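Local atomic coordinates of yersinopine synthase (Yersinia pestis, PDB entry 6C4M), a protein that catalyses the NADPH-dependent reductive condensation of pyruvate with an amino-acid-derived intermediate, the last step in making the metallophore yersinopine. Residues R212-N217 with L322-D327; V259-A264 with A301-D306; A417-V422 with I465-W470; T412-A417 with P425-L430; L37-S42 with A82-S87. One frame throughout, in Å; residues are numbered along the deposited sequence.

Contact 1: residues R212-N217 with L322-D327; sequences RIYLAN and LRFLND
Tyr214, on strand 203-217, meets Arg323 and Phe324 of helix 321-329 with two parts of its side chain. The aromatic part is an apolar touch: Tyr214 CE1 lies 4.3 Å from Phe324 CE1, placed at the edge of the phenylalanine ring and near its plane. Phe253 completes this aromatic cluster, stacking on Tyr214 and meeting Phe324 at about 50° between the rings.

The polar part is shared through a third residue. The side chains of Tyr214 and Arg323 come from opposite directions, and Tyr214 OH and Arg323 NH2 stop 3.9 Å apart, with the phenol ring and the guanidinium turned 72° against each other. Asp328 joins them, since its OD2 forms a hydrogen bond with Tyr214 OH and a salt bridge with Arg323 NH2. Arg323 gets there by bending: CG leaves anti to the backbone N (chi1 -175°), and turns at chi2 and chi3 bring the guanidinium to within reach of the phenol. Arg212 NE stands 6.1 Å from Arg323 NH1, a like charge not in contact.

The contact ties the central sheet to the helical part of the enzyme. One carboxylate oxygen holds a phenol and a guanidinium together, and this carboxylate of Asp328 would probably offset part of the positive charge of Arg323, while the rings of Tyr214, Phe324 and Phe253 pack beside it.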
# COMPACT_ATOMS: atom_id res chain seq x y z
N ARG A 212 -12.64 -3.01 -23.30
CA ARG A 212 -13.85 -2.47 -23.91
C ARG A 212 -13.79 -0.95 -23.99
O ARG A 212 -13.06 -0.29 -23.25
CB ARG A 212 -15.12 -2.94 -23.18
CG ARG A 212 -15.32 -2.50 -21.75
CD ARG A 212 -16.51 -3.31 -21.16
NE ARG A 212 -16.08 -4.59 -20.61
CZ ARG A 212 -16.26 -5.80 -21.15
NH1 ARG A 212 -16.94 -5.97 -22.28
NH2 ARG A 212 -15.78 -6.86 -20.51
N ILE A 213 -14.58 -0.44 -24.93
CA ILE A 213 -14.79 0.98 -25.15
C ILE A 213 -16.28 1.21 -25.18
O ILE A 213 -17.03 0.41 -25.75
CB ILE A 213 -14.14 1.45 -26.47
CG1 ILE A 213 -12.62 1.24 -26.45
CG2 ILE A 213 -14.48 2.87 -26.74
CD1 ILE A 213 -11.89 2.02 -25.37
N TYR A 214 -16.72 2.31 -24.59
CA TYR A 214 -18.11 2.72 -24.63
C TYR A 214 -18.24 3.78 -25.71
O TYR A 214 -17.40 4.66 -25.81
CB TYR A 214 -18.56 3.28 -23.28
CG TYR A 214 -18.55 2.27 -22.17
CD1 TYR A 214 -17.40 2.02 -21.44
CD2 TYR A 214 -19.70 1.55 -21.85
CE1 TYR A 214 -17.39 1.08 -20.42
CE2 TYR A 214 -19.69 0.60 -20.83
CZ TYR A 214 -18.54 0.40 -20.11
OH TYR A 214 -18.52 -0.54 -19.12
N LEU A 215 -19.28 3.68 -26.54
CA LEU A 215 -19.46 4.75 -27.51
C LEU A 215 -20.94 5.00 -27.75
O LEU A 215 -21.80 4.24 -27.34
CB LEU A 215 -18.70 4.44 -28.80
CG LEU A 215 -19.02 3.17 -29.59
CD1 LEU A 215 -20.35 3.26 -30.16
CD2 LEU A 215 -18.01 2.99 -30.72
N ALA A 216 -21.20 6.11 -28.45
CA ALA A 216 -22.56 6.52 -28.79
C ALA A 216 -22.48 7.62 -29.84
O ALA A 216 -21.45 8.29 -29.98
CB ALA A 216 -23.31 7.04 -27.55
N ASN A 217 -23.55 7.77 -30.62
CA ASN A 217 -23.78 8.96 -31.42
C ASN A 217 -24.91 9.75 -30.80
O ASN A 217 -25.53 9.34 -29.82
CB ASN A 217 -24.08 8.59 -32.87
CG ASN A 217 -25.33 7.75 -33.01
OD1 ASN A 217 -26.33 7.98 -32.33
ND2 ASN A 217 -25.28 6.80 -33.92
N LEU A 322 -15.84 2.02 -8.84
CA LEU A 322 -14.92 0.94 -8.51
C LEU A 322 -15.08 -0.25 -9.48
O LEU A 322 -14.08 -0.80 -9.96
CB LEU A 322 -15.13 0.52 -7.04
CG LEU A 322 -14.15 -0.53 -6.52
CD1 LEU A 322 -12.68 -0.12 -6.67
CD2 LEU A 322 -14.46 -0.96 -5.06
N ARG A 323 -16.32 -0.59 -9.85
CA ARG A 323 -16.53 -1.61 -10.88
C ARG A 323 -15.87 -1.21 -12.20
O ARG A 323 -15.22 -2.05 -12.85
CB ARG A 323 -18.03 -1.87 -11.11
CG ARG A 323 -18.36 -3.04 -12.12
CD ARG A 323 -19.67 -2.81 -12.91
NE ARG A 323 -19.52 -1.57 -13.65
CZ ARG A 323 -18.75 -1.41 -14.72
NH1 ARG A 323 -18.10 -2.44 -15.26
NH2 ARG A 323 -18.66 -0.20 -15.26
N PHE A 324 -16.03 0.05 -12.60
CA PHE A 324 -15.40 0.54 -13.83
C PHE A 324 -13.88 0.40 -13.75
O PHE A 324 -13.24 -0.12 -14.67
CB PHE A 324 -15.81 2.00 -14.07
CG PHE A 324 -15.11 2.66 -15.23
CD1 PHE A 324 -15.37 2.27 -16.55
CD2 PHE A 324 -14.24 3.73 -15.02
CE1 PHE A 324 -14.75 2.90 -17.63
CE2 PHE A 324 -13.62 4.37 -16.09
CZ PHE A 324 -13.88 3.96 -17.40
N LEU A 325 -13.28 0.91 -12.67
CA LEU A 325 -11.82 0.81 -12.54
C LEU A 325 -11.35 -0.63 -12.58
O LEU A 325 -10.36 -0.96 -13.24
CB LEU A 325 -11.36 1.43 -11.23
CG LEU A 325 -11.63 2.91 -11.05
CD1 LEU A 325 -11.27 3.35 -9.60
CD2 LEU A 325 -10.84 3.73 -12.05
N ASN A 326 -12.01 -1.51 -11.83
CA ASN A 326 -11.52 -2.87 -11.72
C ASN A 326 -11.88 -3.67 -12.97
O ASN A 326 -11.01 -4.28 -13.59
CB ASN A 326 -12.09 -3.55 -10.48
CG ASN A 326 -11.40 -4.85 -10.14
OD1 ASN A 326 -10.36 -4.88 -9.49
ND2 ASN A 326 -11.98 -5.96 -10.61
N ASP A 327 -13.16 -3.65 -13.35
CA ASP A 327 -13.66 -4.60 -14.35
C ASP A 327 -13.51 -4.09 -15.78
O ASP A 327 -13.43 -4.90 -16.70
CB ASP A 327 -15.13 -4.95 -14.08
CG ASP A 327 -15.34 -5.77 -12.83
OD1 ASP A 327 -14.35 -6.08 -12.09
OD2 ASP A 327 -16.52 -6.11 -12.56

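Contact 2: residues V259-A264 with A301-D306; sequences VHPPLA and AGLADD
Leu303 carries the contact, a single methyl branch set against two consecutive prolines of helix 255-264. Its CD2 lies 3.9 Å from Pro261 CB and 4.0 Å from Pro262 CD, so the methyl rests where the two rings adjoin. The leucine side chain crosses each ring at about a right angle, and its fully extended chi1 of 180° carries the branch straight out from helix 294-313 to reach them.

Pro261 offers CB and, slightly farther, CG, 4.1 Å from Leu303 CD2. Pro262 turns its CD and CG to the same methyl. Neither proline nitrogen has a hydrogen to give to the preceding turn, and the helix is kinked here; the two rings occupy the face toward Leu303. The backbones come closest at the same place, with 8.0 Å between the CA atoms of Pro262 and Leu303.

His260, inferred to be the proton donor or acceptor of the reaction, directly precedes this pair of prolines and points away from helix 294-313, its ND1 hydrogen-bonded to Asp406. The proline face is thus the back of the helix that presents this residue.

Around the contact, helix 425-445 covers Leu303 with Thr426 and Ala427 and reaches Pro261 with Leu430. Helix 401-419 adds Leu410 against Pro261, while helix 350-364 packs on Val259 and Ala301, which places the joint within the core of the helical part.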
# COMPACT_ATOMS: atom_id res chain seq x y z
N VAL A 259 -9.74 10.07 -12.16
CA VAL A 259 -8.53 9.67 -11.45
C VAL A 259 -7.46 10.76 -11.46
O VAL A 259 -6.76 10.95 -10.46
CB VAL A 259 -7.98 8.37 -12.09
CG1 VAL A 259 -6.62 7.99 -11.53
CG2 VAL A 259 -8.97 7.27 -11.87
N HIS A 260 -7.28 11.43 -12.58
CA HIS A 260 -6.20 12.42 -12.66
C HIS A 260 -6.35 13.58 -11.70
O HIS A 260 -5.35 13.96 -11.07
CB HIS A 260 -6.05 12.92 -14.10
CG HIS A 260 -5.26 12.00 -14.96
ND1 HIS A 260 -4.84 12.32 -16.23
CD2 HIS A 260 -4.85 10.73 -14.74
CE1 HIS A 260 -4.18 11.29 -16.75
NE2 HIS A 260 -4.19 10.31 -15.87
N PRO A 261 -7.50 14.24 -11.57
CA PRO A 261 -7.50 15.49 -10.78
C PRO A 261 -7.12 15.24 -9.32
O PRO A 261 -6.34 16.00 -8.75
CB PRO A 261 -8.92 16.02 -10.94
CG PRO A 261 -9.32 15.55 -12.34
CD PRO A 261 -8.73 14.13 -12.38
N PRO A 262 -7.62 14.17 -8.69
CA PRO A 262 -7.23 13.96 -7.28
C PRO A 262 -5.75 13.68 -7.09
O PRO A 262 -5.14 14.16 -6.12
CB PRO A 262 -8.08 12.76 -6.86
CG PRO A 262 -9.24 12.79 -7.78
CD PRO A 262 -8.69 13.27 -9.09
N LEU A 263 -5.16 12.91 -8.01
CA LEU A 263 -3.74 12.58 -7.93
C LEU A 263 -2.87 13.74 -8.37
O LEU A 263 -1.90 14.10 -7.70
CB LEU A 263 -3.45 11.35 -8.80
CG LEU A 263 -3.51 9.96 -8.15
CD1 LEU A 263 -4.65 9.86 -7.17
CD2 LEU A 263 -3.61 8.90 -9.24
N ALA A 264 -3.20 14.34 -9.51
CA ALA A 264 -2.34 15.33 -10.13
C ALA A 264 -2.42 16.67 -9.42
O ALA A 264 -1.50 17.48 -9.52
CB ALA A 264 -2.70 15.50 -11.61
N ALA A 301 -13.06 9.95 -4.17
CA ALA A 301 -14.44 9.58 -3.90
C ALA A 301 -15.36 10.79 -4.00
O ALA A 301 -16.47 10.67 -4.52
CB ALA A 301 -14.52 8.93 -2.53
N GLY A 302 -14.95 11.94 -3.45
CA GLY A 302 -15.81 13.12 -3.48
C GLY A 302 -16.04 13.65 -4.89
O GLY A 302 -17.14 14.13 -5.22
N LEU A 303 -15.00 13.62 -5.73
CA LEU A 303 -15.19 14.06 -7.12
C LEU A 303 -16.15 13.14 -7.89
O LEU A 303 -16.98 13.62 -8.69
CB LEU A 303 -13.82 14.14 -7.81
CG LEU A 303 -13.80 14.58 -9.28
CD1 LEU A 303 -14.36 15.97 -9.42
CD2 LEU A 303 -12.40 14.50 -9.86
N ALA A 304 -16.06 11.83 -7.67
CA ALA A 304 -17.06 10.92 -8.23
C ALA A 304 -18.47 11.29 -7.76
O ALA A 304 -19.41 11.26 -8.56
CB ALA A 304 -16.71 9.47 -7.85
N ASP A 305 -18.63 11.61 -6.47
CA ASP A 305 -19.93 12.10 -6.00
C ASP A 305 -20.37 13.34 -6.78
O ASP A 305 -21.55 13.50 -7.06
CB ASP A 305 -19.89 12.46 -4.50
CG ASP A 305 -19.79 11.29 -3.59
OD1 ASP A 305 -20.33 10.21 -3.92
OD2 ASP A 305 -19.19 11.48 -2.50
N ASP A 306 -19.43 14.24 -7.06
CA ASP A 306 -19.76 15.48 -7.76
C ASP A 306 -20.25 15.19 -9.19
O ASP A 306 -21.23 15.77 -9.66
CB ASP A 306 -18.53 16.40 -7.81
CG ASP A 306 -18.18 17.02 -6.45
OD1 ASP A 306 -18.90 16.80 -5.44
OD2 ASP A 306 -17.17 17.76 -6.40

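Contact 3: residues A417-V422 with I465-W470; sequences AGALDV and IIEQQW
Leu420 lays its CD2 methyl against the six-membered ring of Trp470, 4.0 Å from CZ3, the two side chains crossing obliquely. Trp470 extends from helix 459-471 with a chi1 of 177°, which throws the indole across to the end of helix 401-419. The pyrrole N-H is held as well, NE1 bonding to the backbone O of Leu314.

The second touch is made by Glu467. Its extended chain brings the carboxylate over Ala419, with OE1 3.4 Å from Ala419 CB and CD 3.8 Å from the same methyl. OE2 forms a salt bridge with Arg471, one turn further along the same helix.

Both partners on the first segment sit where helix 401-419 stops. The end is a Schellman motif: Asp421 takes a positive phi (69°) as C-prime residue, Val422 N bonds to Ala417 O at 2.9 Å, and Asp421 N bonds to Gly418 O. The carbonyl of Leu420 is taken by Arg313 NE.

Of the two touches, only the Leu420-Trp470 pair is apolar. The Glu467 carboxylate meets the Ala419 methyl by van der Waals contact alone, and its charge is probably offset in part by Arg471 of the same helix.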
# COMPACT_ATOMS: atom_id res chain seq x y z
N ALA A 417 -21.69 23.11 -14.31
CA ALA A 417 -22.47 22.79 -13.12
C ALA A 417 -23.01 24.05 -12.48
O ALA A 417 -24.18 24.12 -12.10
CB ALA A 417 -21.61 21.99 -12.13
N GLY A 418 -22.17 25.07 -12.35
CA GLY A 418 -22.65 26.33 -11.79
C GLY A 418 -23.80 26.92 -12.59
O GLY A 418 -24.77 27.43 -12.02
N ALA A 419 -23.73 26.83 -13.92
CA ALA A 419 -24.84 27.33 -14.73
C ALA A 419 -26.11 26.54 -14.47
O ALA A 419 -27.21 27.08 -14.62
CB ALA A 419 -24.48 27.27 -16.22
N LEU A 420 -25.99 25.26 -14.10
CA LEU A 420 -27.15 24.42 -13.85
C LEU A 420 -27.54 24.35 -12.38
O LEU A 420 -28.43 23.58 -12.03
CB LEU A 420 -26.90 23.02 -14.38
CG LEU A 420 -26.67 22.97 -15.90
CD1 LEU A 420 -26.28 21.57 -16.37
CD2 LEU A 420 -27.89 23.42 -16.59
N ASP A 421 -26.89 25.14 -11.52
CA ASP A 421 -27.21 25.18 -10.10
C ASP A 421 -26.82 23.87 -9.40
O ASP A 421 -27.51 23.39 -8.50
CB ASP A 421 -28.69 25.50 -9.88
CG ASP A 421 -29.10 26.83 -10.53
OD1 ASP A 421 -28.46 27.85 -10.21
OD2 ASP A 421 -30.05 26.84 -11.37
N VAL A 422 -25.69 23.30 -9.82
CA VAL A 422 -25.16 22.06 -9.26
C VAL A 422 -23.85 22.40 -8.56
O VAL A 422 -22.96 22.99 -9.18
CB VAL A 422 -24.91 21.01 -10.36
CG1 VAL A 422 -24.18 19.82 -9.79
CG2 VAL A 422 -26.23 20.55 -11.00
N ILE A 465 -21.53 26.70 -24.56
CA ILE A 465 -21.99 25.97 -25.74
C ILE A 465 -22.65 24.67 -25.32
O ILE A 465 -23.75 24.33 -25.76
CB ILE A 465 -20.82 25.75 -26.71
CG1 ILE A 465 -20.39 27.08 -27.33
CG2 ILE A 465 -21.19 24.77 -27.78
CD1 ILE A 465 -19.03 27.01 -27.97
N ILE A 466 -22.00 23.93 -24.43
CA ILE A 466 -22.56 22.66 -23.97
C ILE A 466 -23.93 22.89 -23.33
O ILE A 466 -24.89 22.16 -23.59
CB ILE A 466 -21.56 21.96 -23.02
CG1 ILE A 466 -20.33 21.51 -23.79
CG2 ILE A 466 -22.15 20.74 -22.37
CD1 ILE A 466 -19.10 21.25 -22.87
N GLU A 467 -24.03 23.91 -22.47
CA GLU A 467 -25.30 24.20 -21.81
C GLU A 467 -26.39 24.51 -22.84
O GLU A 467 -27.53 24.05 -22.71
CB GLU A 467 -25.17 25.39 -20.85
CG GLU A 467 -26.52 25.78 -20.23
CD GLU A 467 -26.46 27.05 -19.41
OE1 GLU A 467 -25.41 27.72 -19.41
OE2 GLU A 467 -27.49 27.38 -18.77
N GLN A 468 -26.05 25.32 -23.85
CA GLN A 468 -27.00 25.69 -24.90
C GLN A 468 -27.49 24.45 -25.64
O GLN A 468 -28.69 24.27 -25.84
CB GLN A 468 -26.35 26.69 -25.87
CG GLN A 468 -27.31 27.31 -26.89
CD GLN A 468 -26.59 27.88 -28.14
OE1 GLN A 468 -25.37 28.08 -28.14
NE2 GLN A 468 -27.35 28.11 -29.20
N GLN A 469 -26.56 23.57 -26.03
CA GLN A 469 -26.97 22.38 -26.76
C GLN A 469 -27.87 21.49 -25.91
O GLN A 469 -28.90 21.00 -26.39
CB GLN A 469 -25.75 21.61 -27.23
CG GLN A 469 -26.10 20.40 -28.09
CD GLN A 469 -26.80 20.81 -29.37
OE1 GLN A 469 -26.53 21.90 -29.91
NE2 GLN A 469 -27.71 19.96 -29.85
N TRP A 470 -27.50 21.27 -24.64
CA TRP A 470 -28.26 20.38 -23.76
C TRP A 470 -29.67 20.91 -23.52
O TRP A 470 -30.63 20.14 -23.52
CB TRP A 470 -27.51 20.21 -22.44
CG TRP A 470 -28.25 19.38 -21.46
CD1 TRP A 470 -28.27 18.03 -21.40
CD2 TRP A 470 -29.10 19.84 -20.41
NE1 TRP A 470 -29.07 17.61 -20.38
CE2 TRP A 470 -29.60 18.70 -19.76
CE3 TRP A 470 -29.49 21.11 -19.95
CZ2 TRP A 470 -30.45 18.78 -18.66
CZ3 TRP A 470 -30.35 21.19 -18.87
CH2 TRP A 470 -30.82 20.03 -18.23

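Contact 4: residues T412-A417 with P425-L430; sequences TLLLLA and PTAQRL
Leu414 fits both its methyls against helix 425-445. CD1 stands 4.0 Å from Ala427 CB, and CD2 meets the backbone instead, 4.1 Å from Gln428 CA. The fork thus spans two neighbouring residues, and Gln428 adds its CB, 4.5 Å from Leu414 CD1, before the rest of its extended chain runs outward from the helix. The small side chain of Ala427 lets the backbones close in to 6.9 Å between its CA and that of Leu414. Held near full extension (chi1 -172°), the leucine projects directly across this gap.

The two segments run in roughly opposite senses, well short of exactly antiparallel, and are linked by a short turn, so they form a helical hairpin, with this contact close to the turn. Met424, in the connection, packs on both Leu414 and Ala417.

Farther out, the start of helix 425-445 is positioned by Asp306 of helix 294-313, whose OD2 accepts a hydrogen bond from the backbone N of Ala427; a carboxylate here would probably suit the positive end of the helix. Arg429 makes a salt bridge to Asp299 of the same neighbouring helix. On the other arm, Thr412 OG1 turns back to the carbonyl of His408, and Leu413 rests on Met142 and Asn257.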
# COMPACT_ATOMS: atom_id res chain seq x y z
N THR A 412 -14.24 23.25 -17.35
CA THR A 412 -15.41 23.34 -18.22
C THR A 412 -16.63 22.76 -17.52
O THR A 412 -17.70 23.39 -17.49
CB THR A 412 -15.15 22.63 -19.56
OG1 THR A 412 -14.13 23.34 -20.30
CG2 THR A 412 -16.44 22.60 -20.41
N LEU A 413 -16.49 21.57 -16.91
CA LEU A 413 -17.62 20.94 -16.23
C LEU A 413 -18.04 21.70 -14.98
O LEU A 413 -19.24 21.77 -14.68
CB LEU A 413 -17.27 19.50 -15.90
CG LEU A 413 -17.05 18.62 -17.12
CD1 LEU A 413 -16.40 17.28 -16.80
CD2 LEU A 413 -18.37 18.38 -17.76
N LEU A 414 -17.09 22.27 -14.24
CA LEU A 414 -17.44 23.06 -13.07
C LEU A 414 -18.24 24.29 -13.47
O LEU A 414 -19.19 24.67 -12.78
CB LEU A 414 -16.19 23.49 -12.31
CG LEU A 414 -16.43 24.17 -10.95
CD1 LEU A 414 -17.05 23.19 -9.96
CD2 LEU A 414 -15.12 24.66 -10.36
N LEU A 415 -17.85 24.94 -14.56
CA LEU A 415 -18.61 26.09 -15.04
C LEU A 415 -20.00 25.67 -15.49
O LEU A 415 -20.99 26.36 -15.19
CB LEU A 415 -17.87 26.81 -16.17
CG LEU A 415 -16.58 27.48 -15.68
CD1 LEU A 415 -15.71 27.94 -16.84
CD2 LEU A 415 -16.95 28.66 -14.80
N LEU A 416 -20.10 24.52 -16.16
CA LEU A 416 -21.40 24.00 -16.56
C LEU A 416 -22.27 23.73 -15.34
O LEU A 416 -23.46 24.07 -15.33
CB LEU A 416 -21.23 22.71 -17.36
CG LEU A 416 -22.52 22.01 -17.80
CD1 LEU A 416 -23.36 22.94 -18.72
CD2 LEU A 416 -22.21 20.68 -18.49
N ALA A 417 -21.69 23.11 -14.31
CA ALA A 417 -22.47 22.79 -13.12
C ALA A 417 -23.01 24.05 -12.48
O ALA A 417 -24.18 24.12 -12.10
CB ALA A 417 -21.61 21.99 -12.13
N PRO A 425 -18.31 20.40 -4.69
CA PRO A 425 -17.32 20.94 -3.74
C PRO A 425 -15.95 20.34 -3.90
O PRO A 425 -14.96 21.03 -3.64
CB PRO A 425 -17.92 20.60 -2.37
CG PRO A 425 -19.34 20.37 -2.60
CD PRO A 425 -19.48 19.83 -4.00
N THR A 426 -15.83 19.06 -4.25
CA THR A 426 -14.49 18.51 -4.41
C THR A 426 -13.83 19.08 -5.66
O THR A 426 -12.66 19.50 -5.61
CB THR A 426 -14.54 16.99 -4.45
OG1 THR A 426 -15.16 16.55 -3.24
CG2 THR A 426 -13.17 16.40 -4.51
N ALA A 427 -14.56 19.14 -6.77
CA ALA A 427 -14.04 19.80 -7.97
C ALA A 427 -13.63 21.24 -7.68
O ALA A 427 -12.59 21.71 -8.15
CB ALA A 427 -15.09 19.78 -9.08
N GLN A 428 -14.43 21.96 -6.91
CA GLN A 428 -14.11 23.35 -6.61
C GLN A 428 -12.85 23.45 -5.76
O GLN A 428 -11.97 24.27 -6.03
CB GLN A 428 -15.32 23.97 -5.92
CG GLN A 428 -15.23 25.40 -5.52
CD GLN A 428 -16.56 25.87 -4.94
OE1 GLN A 428 -17.63 25.48 -5.42
NE2 GLN A 428 -16.50 26.68 -3.90
N ARG A 429 -12.71 22.57 -4.76
CA ARG A 429 -11.53 22.59 -3.91
C ARG A 429 -10.29 22.27 -4.72
O ARG A 429 -9.26 22.96 -4.60
CB ARG A 429 -11.72 21.61 -2.73
CG ARG A 429 -10.43 21.09 -2.08
CD ARG A 429 -10.65 20.33 -0.70
NE ARG A 429 -11.14 18.95 -0.87
CZ ARG A 429 -12.42 18.57 -0.82
NH1 ARG A 429 -13.40 19.45 -0.60
NH2 ARG A 429 -12.74 17.29 -1.00
N LEU A 430 -10.39 21.27 -5.60
CA LEU A 430 -9.26 20.87 -6.45
C LEU A 430 -8.83 22.00 -7.37
O LEU A 430 -7.63 22.22 -7.58
CB LEU A 430 -9.64 19.65 -7.28
CG LEU A 430 -9.88 18.32 -6.60
CD1 LEU A 430 -10.41 17.24 -7.55
CD2 LEU A 430 -8.57 17.85 -5.97

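Contact 5: residues L37-S42 with A82-S87; sequences LAVDIS and ATQKES
Val39 and Ser87 bring their CA atoms to 7.1 Å where helix 32-44 passes the connection that leads from strand 71-76 into strand 87-90, of which Ser87 is the first residue; the CA atoms of Asp40 and Gln84 stand farther apart, at 9.4 Å. Val39 supplies the apolar touch through one branch. Its CG1, anti to the backbone N (chi1 165°), reaches over to lie 3.8 Å from Ser87 CB and 4.0 Å from Gln84 NE2, so the methyl covers the serine carbon and the amide nitrogen at once. Leu74 and Val89 of the two strands also pack on Val39.

Gln84 is bent at chi2 and folds back on its own chain. Its NE2 donates to the carbonyl O of Lys85 at 3.0 Å, with an N-H...O angle of 161°, in the carbonyl plane and on a lone pair, which fixes the rotation of the amide. The other end, OE1, is consequently turned to Asp40, and stops 3.9 Å from Asp40 OD1, the carboxylate and amide planes 40° apart.

Gln36 NE2 bridges these two acceptors, with a hydrogen bond to Gln84 OE1 and a weak one to Asp40 OD1. The buried Asp40 is further gripped by a salt bridge to Arg236 and by hydrogen bonds to His237 and Tyr169.

The NADP-binding residues Ala30 to Ala33 run into the start of helix 32-44, as in Rossmann-type folds. The loop is thus joined to this helix by methyl packing and by the amide of Gln36, bonded to Gln84 and weakly to Asp40, while the several partners of Asp40 would probably stabilise its negative charge away from solvent.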
# COMPACT_ATOMS: atom_id res chain seq x y z
N LEU A 37 -4.29 4.05 -35.12
CA LEU A 37 -5.58 4.25 -35.77
C LEU A 37 -5.46 4.13 -37.27
O LEU A 37 -6.27 3.45 -37.91
CB LEU A 37 -6.13 5.62 -35.39
CG LEU A 37 -7.44 6.09 -36.03
CD1 LEU A 37 -8.60 5.20 -35.63
CD2 LEU A 37 -7.68 7.54 -35.59
N ALA A 38 -4.47 4.80 -37.86
CA ALA A 38 -4.33 4.76 -39.32
C ALA A 38 -4.13 3.35 -39.82
O ALA A 38 -4.69 2.96 -40.86
CB ALA A 38 -3.18 5.65 -39.77
N VAL A 39 -3.31 2.56 -39.12
CA VAL A 39 -3.12 1.16 -39.51
C VAL A 39 -4.43 0.40 -39.41
O VAL A 39 -4.79 -0.37 -40.31
CB VAL A 39 -2.02 0.53 -38.63
CG1 VAL A 39 -2.03 -1.00 -38.74
CG2 VAL A 39 -0.67 1.08 -39.03
N ASP A 40 -5.17 0.62 -38.32
CA ASP A 40 -6.43 -0.08 -38.11
C ASP A 40 -7.45 0.25 -39.21
O ASP A 40 -8.20 -0.63 -39.65
CB ASP A 40 -6.98 0.27 -36.73
CG ASP A 40 -6.26 -0.49 -35.61
OD1 ASP A 40 -5.54 -1.46 -35.93
OD2 ASP A 40 -6.40 -0.12 -34.43
N ILE A 41 -7.48 1.50 -39.67
CA ILE A 41 -8.41 1.85 -40.74
C ILE A 41 -7.99 1.19 -42.05
O ILE A 41 -8.81 0.60 -42.76
CB ILE A 41 -8.50 3.38 -40.90
CG1 ILE A 41 -9.05 4.00 -39.62
CG2 ILE A 41 -9.40 3.74 -42.10
CD1 ILE A 41 -9.02 5.50 -39.60
N SER A 42 -6.70 1.30 -42.39
CA SER A 42 -6.16 0.71 -43.60
C SER A 42 -6.30 -0.81 -43.61
O SER A 42 -6.44 -1.43 -44.67
CB SER A 42 -4.69 1.11 -43.74
OG SER A 42 -4.15 0.73 -44.99
N ALA A 82 -0.32 -10.08 -29.99
CA ALA A 82 -1.24 -11.13 -30.40
C ALA A 82 -2.05 -10.70 -31.62
O ALA A 82 -2.32 -11.52 -32.51
CB ALA A 82 -2.15 -11.52 -29.23
N THR A 83 -2.45 -9.43 -31.68
CA THR A 83 -3.28 -8.92 -32.78
C THR A 83 -2.66 -7.73 -33.51
O THR A 83 -3.34 -7.12 -34.36
CB THR A 83 -4.66 -8.52 -32.26
OG1 THR A 83 -4.55 -7.45 -31.32
CG2 THR A 83 -5.35 -9.68 -31.62
N GLN A 84 -1.40 -7.38 -33.23
CA GLN A 84 -0.72 -6.28 -33.90
C GLN A 84 0.74 -6.66 -34.12
O GLN A 84 1.50 -6.79 -33.16
CB GLN A 84 -0.81 -4.98 -33.08
CG GLN A 84 -0.29 -3.77 -33.82
CD GLN A 84 -1.03 -3.53 -35.12
OE1 GLN A 84 -2.23 -3.26 -35.12
NE2 GLN A 84 -0.32 -3.66 -36.23
N LYS A 85 1.13 -6.84 -35.37
CA LYS A 85 2.50 -7.13 -35.76
C LYS A 85 3.07 -5.91 -36.47
O LYS A 85 2.46 -4.83 -36.49
CB LYS A 85 2.55 -8.38 -36.65
CG LYS A 85 1.93 -9.64 -36.04
CD LYS A 85 2.60 -10.03 -34.74
CE LYS A 85 2.23 -11.46 -34.34
NZ LYS A 85 0.75 -11.68 -34.26
N GLU A 86 4.25 -6.07 -37.07
CA GLU A 86 4.87 -4.97 -37.79
C GLU A 86 4.01 -4.60 -38.99
O GLU A 86 3.70 -5.44 -39.84
CB GLU A 86 6.28 -5.35 -38.24
CG GLU A 86 7.22 -5.61 -37.06
CD GLU A 86 8.64 -5.91 -37.49
OE1 GLU A 86 9.48 -6.18 -36.60
OE2 GLU A 86 8.92 -5.89 -38.71
N SER A 87 3.61 -3.33 -39.04
CA SER A 87 2.73 -2.83 -40.08
C SER A 87 3.20 -1.47 -40.54
O SER A 87 3.92 -0.75 -39.84
CB SER A 87 1.28 -2.70 -39.59
OG SER A 87 0.82 -3.89 -38.99

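How the contacts relate
Contacts 1 and 2 touch through Leu325 CD2 and Val259 CG2, 4.0 Å apart, with contact 2 nested in the chain loop that contact 1 closes and holding His260, the inferred proton donor or acceptor. The side chain of Phe324 in contact 1 lies about 11 Å from that of His260 and about 12 Å from the bound NADP. Contacts 3 and 4 share Ala417 and helix 401-419, and Glu467 CB packs 3.7 Å from Leu416 CD1; their centres are about 12 Å apart. Asp306 links contact 2 to contact 4, centres about 11 Å apart. Contact 5 belongs to the nucleotide-binding side, its Asp40 side chain about 12 Å from NADP and its centre about 40 Å from that of contact 3.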